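Local coordinates for protein DegQ (Legionella fallonii, PDB 3PV2) that is probably a periplasmic HtrA-family serine protease and chaperone whose trypsin-like and PDZ domains assemble into large 12-subunit particles that enclose their substrates, at residues Leu370-Phe375 with Val388-Ala393; Pro406-Ile411 with Val437-Gly442; Lys138-Gly143 with Gly214-Ile219; Pro23-Ile28 with Ala208-Lys213. All coordinates share one frame; numbering follows the deposited sequence.

Interaction 1. Residues Leu370-Phe375 with Val388-Ala393; sequences LALRAF and VQVVGA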
loop_
_atom_site.group_PDB
_atom_site.type_symbol
_atom_site.label_atom_id
_atom_site.label_comp_id
_atom_site.label_asym_id
_atom_site.label_seq_id
_atom_site.Cartn_x
_atom_site.Cartn_y
_atom_site.Cartn_z
ATOM N N LEU B 370 1.562 -2.145 51.328
ATOM C CA LEU B 370 0.752 -0.969 51.016
ATOM C C LEU B 370 1.511 0.321 51.354
ATOM O O LEU B 370 2.090 0.427 52.465
ATOM C CB LEU B 370 -0.560 -0.999 51.793
ATOM C CG LEU B 370 -1.455 -2.292 51.571
ATOM C CD1 LEU B 370 -2.699 -2.145 52.471
ATOM C CD2 LEU B 370 -1.809 -2.557 50.059
ATOM N N ALA B 371 1.505 1.268 50.411
ATOM C CA ALA B 371 2.032 2.594 50.625
ATOM C C ALA B 371 0.838 3.433 51.020
ATOM O O ALA B 371 -0.198 3.439 50.347
ATOM C CB ALA B 371 2.715 3.133 49.293
ATOM N N LEU B 372 0.934 4.069 52.158
ATOM C CA LEU B 372 -0.234 4.620 52.844
ATOM C C LEU B 372 0.089 6.057 53.278
ATOM O O LEU B 372 1.178 6.294 53.774
ATOM C CB LEU B 372 -0.502 3.803 54.128
ATOM C CG LEU B 372 -0.837 2.322 53.960
ATOM C CD1 LEU B 372 -0.930 1.611 55.309
ATOM C CD2 LEU B 372 -2.064 2.155 53.198
ATOM N N ARG B 373 -0.832 6.980 53.131
ATOM C CA ARG B 373 -0.643 8.315 53.664
ATOM C C ARG B 373 -1.943 8.833 54.194
ATOM O O ARG B 373 -3.000 8.441 53.725
ATOM C CB ARG B 373 -0.081 9.271 52.607
ATOM C CG ARG B 373 -1.049 9.568 51.476
ATOM C CD ARG B 373 -0.742 10.893 50.725
ATOM N NE ARG B 373 -1.991 11.504 50.243
ATOM C CZ ARG B 373 -2.395 12.748 50.512
ATOM N NH1 ARG B 373 -1.645 13.567 51.240
ATOM N NH2 ARG B 373 -3.539 13.191 50.028
ATOM N N ALA B 374 -1.866 9.693 55.188
ATOM C CA ALA B 374 -3.044 10.400 55.723
ATOM C C ALA B 374 -3.727 11.248 54.625
ATOM O O ALA B 374 -3.082 11.736 53.736
ATOM C CB ALA B 374 -2.608 11.344 56.877
ATOM N N PHE B 375 -5.025 11.453 54.751
ATOM C CA PHE B 375 -5.837 12.050 53.706
ATOM C C PHE B 375 -7.015 12.739 54.356
ATOM O O PHE B 375 -7.745 12.154 55.200
ATOM C CB PHE B 375 -6.388 10.899 52.844
ATOM C CG PHE B 375 -7.184 11.325 51.641
ATOM C CD1 PHE B 375 -6.553 11.687 50.471
ATOM C CD2 PHE B 375 -8.504 11.370 51.690
ATOM C CE1 PHE B 375 -7.294 12.031 49.337
ATOM C CE2 PHE B 375 -9.265 11.723 50.574
ATOM C CZ PHE B 375 -8.631 12.046 49.394
ATOM N N VAL B 388 -7.210 7.091 55.177
ATOM C CA VAL B 388 -5.833 6.783 54.775
ATOM C C VAL B 388 -5.880 6.405 53.332
ATOM O O VAL B 388 -6.606 5.465 52.954
ATOM C CB VAL B 388 -5.253 5.620 55.596
ATOM C CG1 VAL B 388 -3.940 5.084 54.954
ATOM C CG2 VAL B 388 -4.957 6.109 57.009
ATOM N N GLN B 389 -5.143 7.124 52.511
ATOM C CA GLN B 389 -5.085 6.862 51.101
ATOM C C GLN B 389 -4.089 5.825 50.806
ATOM O O GLN B 389 -2.953 5.872 51.330
ATOM C CB GLN B 389 -4.706 8.130 50.369
ATOM C CG GLN B 389 -4.511 8.012 48.913
ATOM C CD GLN B 389 -4.314 9.370 48.282
ATOM O OE1 GLN B 389 -3.346 10.080 48.583
ATOM N NE2 GLN B 389 -5.205 9.735 47.421
ATOM N N VAL B 390 -4.463 4.873 49.942
ATOM C CA VAL B 390 -3.508 3.829 49.528
ATOM C C VAL B 390 -2.831 4.359 48.255
ATOM O O VAL B 390 -3.442 4.465 47.201
ATOM C CB VAL B 390 -4.191 2.527 49.186
ATOM C CG1 VAL B 390 -3.149 1.500 48.690
ATOM C CG2 VAL B 390 -5.045 1.992 50.419
ATOM N N VAL B 391 -1.570 4.729 48.361
ATOM C CA VAL B 391 -0.870 5.356 47.280
ATOM C C VAL B 391 -0.349 4.258 46.398
ATOM O O VAL B 391 -0.209 4.455 45.219
ATOM C CB VAL B 391 0.380 6.082 47.904
ATOM C CG1 VAL B 391 1.384 6.677 46.803
ATOM C CG2 VAL B 391 -0.104 7.156 48.831
ATOM N N GLY B 392 -0.020 3.097 46.977
ATOM C CA GLY B 392 0.498 1.979 46.200
ATOM C C GLY B 392 0.130 0.679 46.915
ATOM O O GLY B 392 -0.078 0.649 48.126
ATOM N N ALA B 393 0.054 -0.413 46.162
ATOM C CA ALA B 393 -0.186 -1.725 46.744
ATOM C C ALA B 393 0.511 -2.771 45.923
ATOM O O ALA B 393 0.230 -2.889 44.740
ATOM C CB ALA B 393 -1.693 -1.963 46.736
#
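A classic beta bulge interrupts the antiparallel hairpin formed by strands 370-378 and 384-393, where V391 and G392 together face the single residue A371. The carbonyl A371 O receives V391 N at 2.7 Å, and G392 N adds only a weak second bond to it. In return A371 N donates to G392 O at 2.8 Å, arriving well above the plane of that carbonyl. Past the bulge the register moves by one residue, and R373 pairs with Q389 through two backbone bonds.

The same pair is joined again by its side chains. Q389 reaches out fully extended, CG anti to the backbone N (chi1 176°), and runs alongside R373. R373 NE then donates to Q389 OE1 over 2.6 Å, an almost straight bond (171°) lying in the guanidinium plane, while the amide plane is turned 44° from it. F375 crosses Q389 at a slant, its CE1 3.6 Å from Q389 NE2. R373 also sets its CG 3.7 Å from V391 CG2.

This hairpin opens the second PDZ domain, and its other face is apolar. L372 lies beside V390, with its CB 3.8 Å from V388 CG1, and helix 421-428 covers L372 and V388 through V421 and L424. Near the end of the pairing, L370 CD2 presses on A393 CB at 3.4 Å, closer than usual van der Waals contact. A371, R373 and V391 also pack against Q377 and E376 of a neighbouring subunit, which hydrogen-bonds to the backbone of L372 as well.

Interaction 2. Residues Pro406-Ile411 with Val437-Gly442; sequences PGDIII and VQVLRG
D408 OD2 has two donors, R441 NH2 at 2.8 Å across the contact and the backbone N of R405 within the preceding loop. The other carboxylate oxygen, D408 OD1, takes R441 NE, also at 2.8 Å. Both oxygens use their syn lone pairs toward the arginine, and carboxylate and guanidinium lie nearly coplanar, 8° apart, in a side-on, two-nitrogen salt bridge. A bend at chi3 (-36°) brings the guanidinium to D408, and NH2 also donates to G403 O. Held by two bonds to R441 and a third to R405 N, the carboxylate is probably fixed in rotation and its ionised form favoured.

Beyond the salt bridge the backbones zip together: I409 N donates to L440 O at 3.0 Å, L440 N returns to I409 O at 2.8 Å, and I411 N reaches Q438 O at 3.0 Å. On one side of this ladder I410 CG1 slants across V439 CG1 at 4.0 Å. On the other, the end of I411 meets L440 at about a right angle and slants across the extended chain of Q438, its CD1 3.7 Å from Q438 CD. The amide of Q438 is committed elsewhere, OE1 to S412 and NE2 to the carbonyl of S287 in a neighbouring subunit. A water accepts from G442 N and donates to G407 O, and weakly to L440 O, where the strand pairing stops.

Strand 409-413 runs between 384-393 and 435-441 here, an antiparallel arrangement belonging to the curled sheet of a PDZ domain, with a charged pair joining the loop before strand 409-413 to the end of strand 435-441.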
loop_
_atom_site.group_PDB
_atom_site.type_symbol
_atom_site.label_atom_id
_atom_site.label_comp_id
_atom_site.label_asym_id
_atom_site.label_seq_id
_atom_site.Cartn_x
_atom_site.Cartn_y
_atom_site.Cartn_z
ATOM N N PRO B 406 -4.520 1.105 44.305
ATOM C CA PRO B 406 -3.976 2.427 44.474
ATOM C C PRO B 406 -5.053 3.445 44.279
ATOM O O PRO B 406 -5.926 3.267 43.425
ATOM C CB PRO B 406 -2.914 2.521 43.373
ATOM C CG PRO B 406 -2.430 1.013 43.245
ATOM C CD PRO B 406 -3.746 0.275 43.355
ATOM N N GLY B 407 -5.045 4.512 45.084
ATOM C CA GLY B 407 -6.140 5.477 44.975
ATOM C C GLY B 407 -7.274 5.301 45.929
ATOM O O GLY B 407 -7.969 6.268 46.171
ATOM N N ASP B 408 -7.496 4.069 46.430
ATOM C CA ASP B 408 -8.467 3.824 47.445
ATOM C C ASP B 408 -8.256 4.626 48.725
ATOM O O ASP B 408 -7.108 4.811 49.139
ATOM C CB ASP B 408 -8.476 2.339 47.784
ATOM C CG ASP B 408 -9.174 1.487 46.739
ATOM O OD1 ASP B 408 -9.743 2.042 45.773
ATOM O OD2 ASP B 408 -9.174 0.212 46.880
ATOM N N ILE B 409 -9.332 5.129 49.334
ATOM C CA ILE B 409 -9.230 5.711 50.616
ATOM C C ILE B 409 -9.851 4.790 51.637
ATOM O O ILE B 409 -11.049 4.479 51.556
ATOM C CB ILE B 409 -9.935 7.101 50.750
ATOM C CG1 ILE B 409 -9.577 8.071 49.597
ATOM C CG2 ILE B 409 -9.610 7.733 52.109
ATOM C CD1 ILE B 409 -8.166 8.212 49.319
ATOM N N ILE B 410 -9.063 4.347 52.623
ATOM C CA ILE B 410 -9.571 3.586 53.754
ATOM C C ILE B 410 -10.186 4.518 54.783
ATOM O O ILE B 410 -9.501 5.343 55.407
ATOM C CB ILE B 410 -8.519 2.776 54.401
ATOM C CG1 ILE B 410 -7.990 1.763 53.390
ATOM C CG2 ILE B 410 -9.069 1.951 55.610
ATOM C CD1 ILE B 410 -6.595 1.138 53.858
ATOM N N ILE B 411 -11.500 4.440 54.876
ATOM C CA ILE B 411 -12.234 5.347 55.761
ATOM C C ILE B 411 -12.739 4.724 57.060
ATOM O O ILE B 411 -13.081 5.457 57.969
ATOM C CB ILE B 411 -13.394 6.033 55.050
ATOM C CG1 ILE B 411 -14.412 5.021 54.586
ATOM C CG2 ILE B 411 -12.890 6.828 53.847
ATOM C CD1 ILE B 411 -15.832 5.788 54.263
ATOM N N VAL B 437 -12.051 -3.623 55.926
ATOM C CA VAL B 437 -11.778 -2.203 55.550
ATOM C C VAL B 437 -12.930 -1.697 54.683
ATOM O O VAL B 437 -13.585 -2.457 53.931
ATOM C CB VAL B 437 -10.483 -2.012 54.823
ATOM C CG1 VAL B 437 -9.381 -2.681 55.598
ATOM C CG2 VAL B 437 -10.534 -2.733 53.521
ATOM N N GLN B 438 -13.352 -0.484 54.964
ATOM C CA GLN B 438 -14.269 0.180 54.091
ATOM C C GLN B 438 -13.479 1.151 53.231
ATOM O O GLN B 438 -12.800 2.031 53.755
ATOM C CB GLN B 438 -15.296 0.987 54.907
ATOM C CG GLN B 438 -16.322 1.657 54.056
ATOM C CD GLN B 438 -17.323 2.447 54.877
ATOM O OE1 GLN B 438 -17.068 2.701 56.055
ATOM N NE2 GLN B 438 -18.397 2.962 54.235
ATOM N N VAL B 439 -13.550 0.982 51.907
ATOM C CA VAL B 439 -12.772 1.811 50.989
ATOM C C VAL B 439 -13.663 2.681 50.156
ATOM O O VAL B 439 -14.726 2.234 49.711
ATOM C CB VAL B 439 -11.830 1.009 50.030
ATOM C CG1 VAL B 439 -10.593 0.293 50.781
ATOM C CG2 VAL B 439 -12.541 0.048 49.128
ATOM N N LEU B 440 -13.257 3.934 49.926
ATOM C CA LEU B 440 -13.954 4.816 49.017
ATOM C C LEU B 440 -13.142 4.757 47.742
ATOM O O LEU B 440 -11.908 4.865 47.770
ATOM C CB LEU B 440 -13.944 6.240 49.566
ATOM C CG LEU B 440 -15.217 6.913 50.089
ATOM C CD1 LEU B 440 -16.082 6.043 51.044
ATOM C CD2 LEU B 440 -14.955 8.285 50.661
ATOM N N ARG B 441 -13.834 4.624 46.613
ATOM C CA ARG B 441 -13.173 4.554 45.343
ATOM C C ARG B 441 -14.003 5.420 44.377
ATOM O O ARG B 441 -15.133 5.063 44.015
ATOM C CB ARG B 441 -13.133 3.094 44.845
ATOM C CG ARG B 441 -12.661 2.996 43.348
ATOM C CD ARG B 441 -12.229 1.558 42.901
ATOM N NE ARG B 441 -11.551 0.808 43.985
ATOM C CZ ARG B 441 -11.401 -0.503 44.012
ATOM N NH1 ARG B 441 -11.928 -1.246 43.041
ATOM N NH2 ARG B 441 -10.762 -1.080 45.041
ATOM N N GLY B 442 -13.439 6.542 44.012
ATOM C CA GLY B 442 -14.197 7.592 43.285
ATOM C C GLY B 442 -15.542 7.906 43.914
ATOM O O GLY B 442 -15.580 8.378 45.008
HETATM O O HOH W 1 -10.904 7.131 45.487
#

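Interaction 3. Residues Lys138-Gly143 with Gly214-Ile219; sequences KSLVIG and GELIGI
The carboxylate of E215 is the flat group of this contact, and V141 and G143 are what it meets: OE2 lies 4.0 Å from V141 CG1, and OE1 lies 4.1 Å from G143 CA. Both are loose van der Waals approaches; the polar end has its partner outside the contact, OE1 accepting a hydrogen bond from N211 ND2. The glutamate chain is extended beyond CG and lies alongside V141.

What fastens the loop to the strand is backbone. L216 uses both its polar main-chain atoms: its N donates to V141 O at 2.8 Å, nearly straight (166°), and its O receives G143 N at 2.9 Å. Together they make a single bridge around I142, after which the chains part, so the loop meets the start of strand 216-221 at this one point, without becoming a strand itself. A water extends the pairing by one more step, accepting from V141 N at 3.1 Å and donating to G214 O at 2.9 Å.

The apolar half belongs to L140 and L216. L140 CD2 comes to 3.6 Å from L216 CB, and the two side chains slant across each other. L216 holds its CG anti to the backbone N (chi1 -172°), which sets its CD2 4.1 Å from L140 CD1.

Segment 138-143 is part of the linker between the two barrels of the trypsin fold. L140 and L216 both touch V82 of strand 74-85 in the first barrel, L140 also meets V210 of strand 208-211, and helix 239-252 packs on I142 and L216 through I239.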
loop_
_atom_site.group_PDB
_atom_site.type_symbol
_atom_site.label_atom_id
_atom_site.label_comp_id
_atom_site.label_asym_id
_atom_site.label_seq_id
_atom_site.Cartn_x
_atom_site.Cartn_y
_atom_site.Cartn_z
ATOM N N LYS B 138 45.114 -29.144 28.635
ATOM C CA LYS B 138 45.886 -27.982 29.056
ATOM C C LYS B 138 45.005 -26.807 29.441
ATOM O O LYS B 138 43.946 -26.594 28.860
ATOM C CB LYS B 138 46.857 -27.552 27.943
ATOM C CG LYS B 138 48.255 -28.157 28.081
ATOM C CD LYS B 138 48.766 -28.800 26.779
ATOM C CE LYS B 138 49.842 -29.868 27.050
ATOM N NZ LYS B 138 49.267 -31.252 27.154
ATOM N N SER B 139 45.478 -26.046 30.423
ATOM C CA SER B 139 44.874 -24.778 30.823
ATOM C C SER B 139 45.894 -23.672 30.632
ATOM O O SER B 139 46.807 -23.820 29.836
ATOM C CB SER B 139 44.373 -24.829 32.277
ATOM O OG SER B 139 43.389 -23.834 32.572
ATOM N N LEU B 140 45.658 -22.538 31.298
ATOM C CA LEU B 140 46.523 -21.362 31.280
ATOM C C LEU B 140 46.559 -20.776 32.689
ATOM O O LEU B 140 45.671 -21.057 33.480
ATOM C CB LEU B 140 46.001 -20.259 30.306
ATOM C CG LEU B 140 44.510 -20.035 29.945
ATOM C CD1 LEU B 140 43.524 -20.544 30.894
ATOM C CD2 LEU B 140 44.246 -18.606 29.660
ATOM N N VAL B 141 47.513 -19.878 32.941
ATOM C CA VAL B 141 47.564 -19.138 34.195
ATOM C C VAL B 141 46.327 -18.250 34.400
ATOM O O VAL B 141 45.918 -17.484 33.498
ATOM C CB VAL B 141 48.802 -18.250 34.259
ATOM C CG1 VAL B 141 48.746 -17.397 35.518
ATOM C CG2 VAL B 141 50.073 -19.098 34.215
ATOM N N ILE B 142 45.712 -18.356 35.575
ATOM C CA ILE B 142 44.577 -17.488 35.895
ATOM C C ILE B 142 45.059 -16.232 36.595
ATOM O O ILE B 142 45.818 -16.277 37.562
ATOM C CB ILE B 142 43.557 -18.172 36.732
ATOM C CG1 ILE B 142 42.973 -19.341 35.946
ATOM C CG2 ILE B 142 42.459 -17.185 37.041
ATOM C CD1 ILE B 142 43.122 -20.622 36.637
ATOM N N GLY B 143 44.683 -15.091 36.051
ATOM C CA GLY B 143 45.119 -13.829 36.609
ATOM C C GLY B 143 44.153 -13.236 37.604
ATOM O O GLY B 143 43.153 -13.860 38.014
ATOM N N GLY B 214 49.641 -13.214 28.893
ATOM C CA GLY B 214 48.900 -14.442 28.541
ATOM C C GLY B 214 48.062 -15.072 29.655
ATOM O O GLY B 214 47.610 -16.214 29.554
ATOM N N GLU B 215 47.809 -14.306 30.706
ATOM C CA GLU B 215 46.975 -14.762 31.839
ATOM C C GLU B 215 45.512 -14.494 31.580
ATOM O O GLU B 215 45.149 -13.403 31.030
ATOM C CB GLU B 215 47.347 -13.983 33.070
ATOM C CG GLU B 215 48.812 -13.978 33.296
ATOM C CD GLU B 215 49.221 -13.248 34.555
ATOM O OE1 GLU B 215 48.545 -12.261 34.959
ATOM O OE2 GLU B 215 50.247 -13.675 35.129
ATOM N N LEU B 216 44.675 -15.430 32.002
ATOM C CA LEU B 216 43.262 -15.266 31.821
ATOM C C LEU B 216 42.745 -14.201 32.737
ATOM O O LEU B 216 42.885 -14.341 33.952
ATOM C CB LEU B 216 42.544 -16.549 32.071
ATOM C CG LEU B 216 41.065 -16.632 31.757
ATOM C CD1 LEU B 216 40.720 -16.345 30.332
ATOM C CD2 LEU B 216 40.564 -18.091 32.189
ATOM N N ILE B 217 42.183 -13.125 32.156
ATOM C CA ILE B 217 41.551 -12.077 32.957
ATOM C C ILE B 217 40.065 -11.910 32.758
ATOM O O ILE B 217 39.417 -11.225 33.503
ATOM C CB ILE B 217 42.253 -10.765 32.713
ATOM C CG1 ILE B 217 42.238 -10.375 31.209
ATOM C CG2 ILE B 217 43.678 -10.910 33.230
ATOM C CD1 ILE B 217 42.338 -9.001 31.024
ATOM N N GLY B 218 39.488 -12.572 31.782
ATOM C CA GLY B 218 38.053 -12.465 31.595
ATOM C C GLY B 218 37.522 -13.525 30.667
ATOM O O GLY B 218 38.306 -14.164 29.956
ATOM N N ILE B 219 36.205 -13.687 30.671
ATOM C CA ILE B 219 35.516 -14.515 29.712
ATOM C C ILE B 219 34.749 -13.638 28.769
ATOM O O ILE B 219 33.883 -12.869 29.209
ATOM C CB ILE B 219 34.585 -15.485 30.381
ATOM C CG1 ILE B 219 35.386 -16.448 31.276
ATOM C CG2 ILE B 219 33.830 -16.343 29.337
ATOM C CD1 ILE B 219 36.412 -17.320 30.596
HETATM O O HOH W 2 49.065 -18.521 30.629
#

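Interaction 4. Residues Pro23-Ile28 with Ala208-Lys213; sequences PVLKNI and ALVNAK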
loop_
_atom_site.group_PDB
_atom_site.type_symbol
_atom_site.label_atom_id
_atom_site.label_comp_id
_atom_site.label_asym_id
_atom_site.label_seq_id
_atom_site.Cartn_x
_atom_site.Cartn_y
_atom_site.Cartn_z
ATOM N N PRO B 23 53.951 -15.676 20.578
ATOM C CA PRO B 23 54.528 -16.750 21.420
ATOM C C PRO B 23 53.628 -17.077 22.652
ATOM O O PRO B 23 53.361 -18.255 22.952
ATOM C CB PRO B 23 55.906 -16.185 21.836
ATOM C CG PRO B 23 56.225 -15.112 20.879
ATOM C CD PRO B 23 54.862 -14.527 20.496
ATOM N N VAL B 24 53.097 -16.028 23.285
ATOM C CA VAL B 24 52.226 -16.239 24.399
ATOM C C VAL B 24 50.931 -16.913 23.924
ATOM O O VAL B 24 50.519 -17.936 24.505
ATOM C CB VAL B 24 51.935 -15.001 25.252
ATOM C CG1 VAL B 24 52.558 -13.765 24.717
ATOM C CG2 VAL B 24 50.451 -14.843 25.440
ATOM N N LEU B 25 50.350 -16.416 22.828
ATOM C CA LEU B 25 49.114 -17.038 22.320
ATOM C C LEU B 25 49.279 -18.547 22.037
ATOM O O LEU B 25 48.356 -19.340 22.289
ATOM C CB LEU B 25 48.502 -16.319 21.104
ATOM C CG LEU B 25 48.082 -14.839 21.262
ATOM C CD1 LEU B 25 47.141 -14.304 20.113
ATOM C CD2 LEU B 25 47.490 -14.601 22.640
ATOM N N LYS B 26 50.468 -18.928 21.573
ATOM C CA LYS B 26 50.775 -20.310 21.217
ATOM C C LYS B 26 50.648 -21.222 22.389
ATOM O O LYS B 26 50.121 -22.290 22.254
ATOM C CB LYS B 26 52.203 -20.443 20.622
ATOM C CG LYS B 26 52.459 -21.753 19.802
ATOM C CD LYS B 26 53.972 -22.064 19.546
ATOM C CE LYS B 26 54.697 -20.928 18.759
ATOM N NZ LYS B 26 56.224 -21.030 18.622
ATOM N N ASN B 27 51.129 -20.816 23.545
ATOM C CA ASN B 27 51.094 -21.706 24.706
ATOM C C ASN B 27 49.732 -21.814 25.398
ATOM O O ASN B 27 49.491 -22.760 26.078
ATOM C CB ASN B 27 52.176 -21.293 25.708
ATOM C CG ASN B 27 53.602 -21.713 25.263
ATOM O OD1 ASN B 27 54.586 -21.093 25.679
ATOM N ND2 ASN B 27 53.712 -22.770 24.437
ATOM N N ILE B 28 48.843 -20.853 25.207
ATOM C CA ILE B 28 47.537 -20.873 25.868
ATOM C C ILE B 28 46.415 -21.372 24.945
ATOM O O ILE B 28 45.366 -21.819 25.396
ATOM C CB ILE B 28 47.224 -19.492 26.457
ATOM C CG1 ILE B 28 47.000 -18.446 25.371
ATOM C CG2 ILE B 28 48.407 -19.072 27.320
ATOM C CD1 ILE B 28 46.163 -17.190 25.836
ATOM N N ALA B 208 38.486 -16.528 25.850
ATOM C CA ALA B 208 39.404 -16.005 26.844
ATOM C C ALA B 208 39.772 -14.568 26.472
ATOM O O ALA B 208 40.034 -14.269 25.327
ATOM C CB ALA B 208 40.663 -16.863 26.832
ATOM N N LEU B 209 39.737 -13.659 27.442
ATOM C CA LEU B 209 40.376 -12.360 27.302
ATOM C C LEU B 209 41.653 -12.540 28.064
ATOM O O LEU B 209 41.593 -12.887 29.232
ATOM C CB LEU B 209 39.516 -11.243 27.943
ATOM C CG LEU B 209 39.495 -9.831 27.336
ATOM C CD1 LEU B 209 39.498 -8.705 28.398
ATOM C CD2 LEU B 209 40.476 -9.562 26.172
ATOM N N VAL B 210 42.806 -12.283 27.451
ATOM C CA VAL B 210 44.017 -12.461 28.203
ATOM C C VAL B 210 44.807 -11.209 28.218
ATOM O O VAL B 210 44.714 -10.410 27.301
ATOM C CB VAL B 210 44.872 -13.633 27.682
ATOM C CG1 VAL B 210 44.087 -14.943 27.724
ATOM C CG2 VAL B 210 45.484 -13.356 26.289
ATOM N N ASN B 211 45.631 -11.033 29.241
ATOM C CA ASN B 211 46.538 -9.881 29.314
ATOM C C ASN B 211 47.788 -10.211 28.526
ATOM O O ASN B 211 47.896 -11.298 27.961
ATOM C CB ASN B 211 46.889 -9.497 30.743
ATOM C CG ASN B 211 47.652 -10.610 31.479
ATOM O OD1 ASN B 211 48.293 -11.448 30.858
ATOM N ND2 ASN B 211 47.530 -10.628 32.794
ATOM N N ALA B 212 48.713 -9.265 28.504
ATOM C CA ALA B 212 49.880 -9.328 27.676
ATOM C C ALA B 212 50.858 -10.395 28.108
ATOM O O ALA B 212 51.666 -10.820 27.307
ATOM C CB ALA B 212 50.587 -7.934 27.661
ATOM N N LYS B 213 50.790 -10.842 29.360
ATOM C CA LYS B 213 51.581 -12.005 29.784
ATOM C C LYS B 213 50.807 -13.284 29.538
ATOM O O LYS B 213 51.254 -14.335 29.957
ATOM C CB LYS B 213 51.950 -11.947 31.283
ATOM C CG LYS B 213 52.527 -10.600 31.773
ATOM C CD LYS B 213 52.127 -10.271 33.235
ATOM C CE LYS B 213 53.170 -10.772 34.252
ATOM N NZ LYS B 213 54.499 -10.107 34.031
#
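I28 and V210 meet end-on, tip to tip, the isoleucine from the last turn of helix 22-28 and the valine from strand 208-211. I28 CD1 is the point of touch: it lies 3.6 Å from V210 CG1 and 3.9 Å from V210 CG2, so that it sits against both methyls of the fork. The isoleucine places CG1 between its backbone N and carbonyl carbon (chi1 68°), and from there the extended end runs straight out to the strand.

L25, one turn earlier on the same flank of the helix, approaches more loosely, its CD2 4.3 Å from V210 CG2. V24 aims its CB at the turn that follows the strand and sets CG1 4.0 Å from A212 O; its nearly eclipsed first torsion makes the exact placing of its methyls doubtful. That turn is tied within itself by a weak bond from K213 N to N211 OD1 at 3.0 Å.

The N-terminal helix thus lies over the second barrel of the protease domain, where L25 also meets V155, I28 meets I157, and L140 touches both I28 and V210. Neighbouring subunits come close as well: V150 of one packs on L25, and M18 of another packs on A212 and K213.

Methyl groups meet methyl groups at V210, and V24 rests on the backbone of the turn; with no directional bond between the segments, the helix is held to the strand by shape and burial of apolar surface.

The four contacts form two pairs on opposite sides of the chain's centre. Interactions 1 and 2, with centres about 9 Å apart, share the second PDZ sheet: V390 O meets G407 N at 2.7 Å, as does V388 O with I410 N. Interactions 3 and 4, about 8 Å apart, lie in the protease domain, where L209 faces the classic bulge at I217 and G218, and V24 CG2 packs on G214 CA at 3.5 Å. Strand 208-211 follows directly on the Gly-Asn-Ser-Gly-Gly sequence that carries the nucleophile in trypsin-like proteases. The centres of interactions 1 and 3 are about 54 Å apart and their nearest atoms about 38 Å.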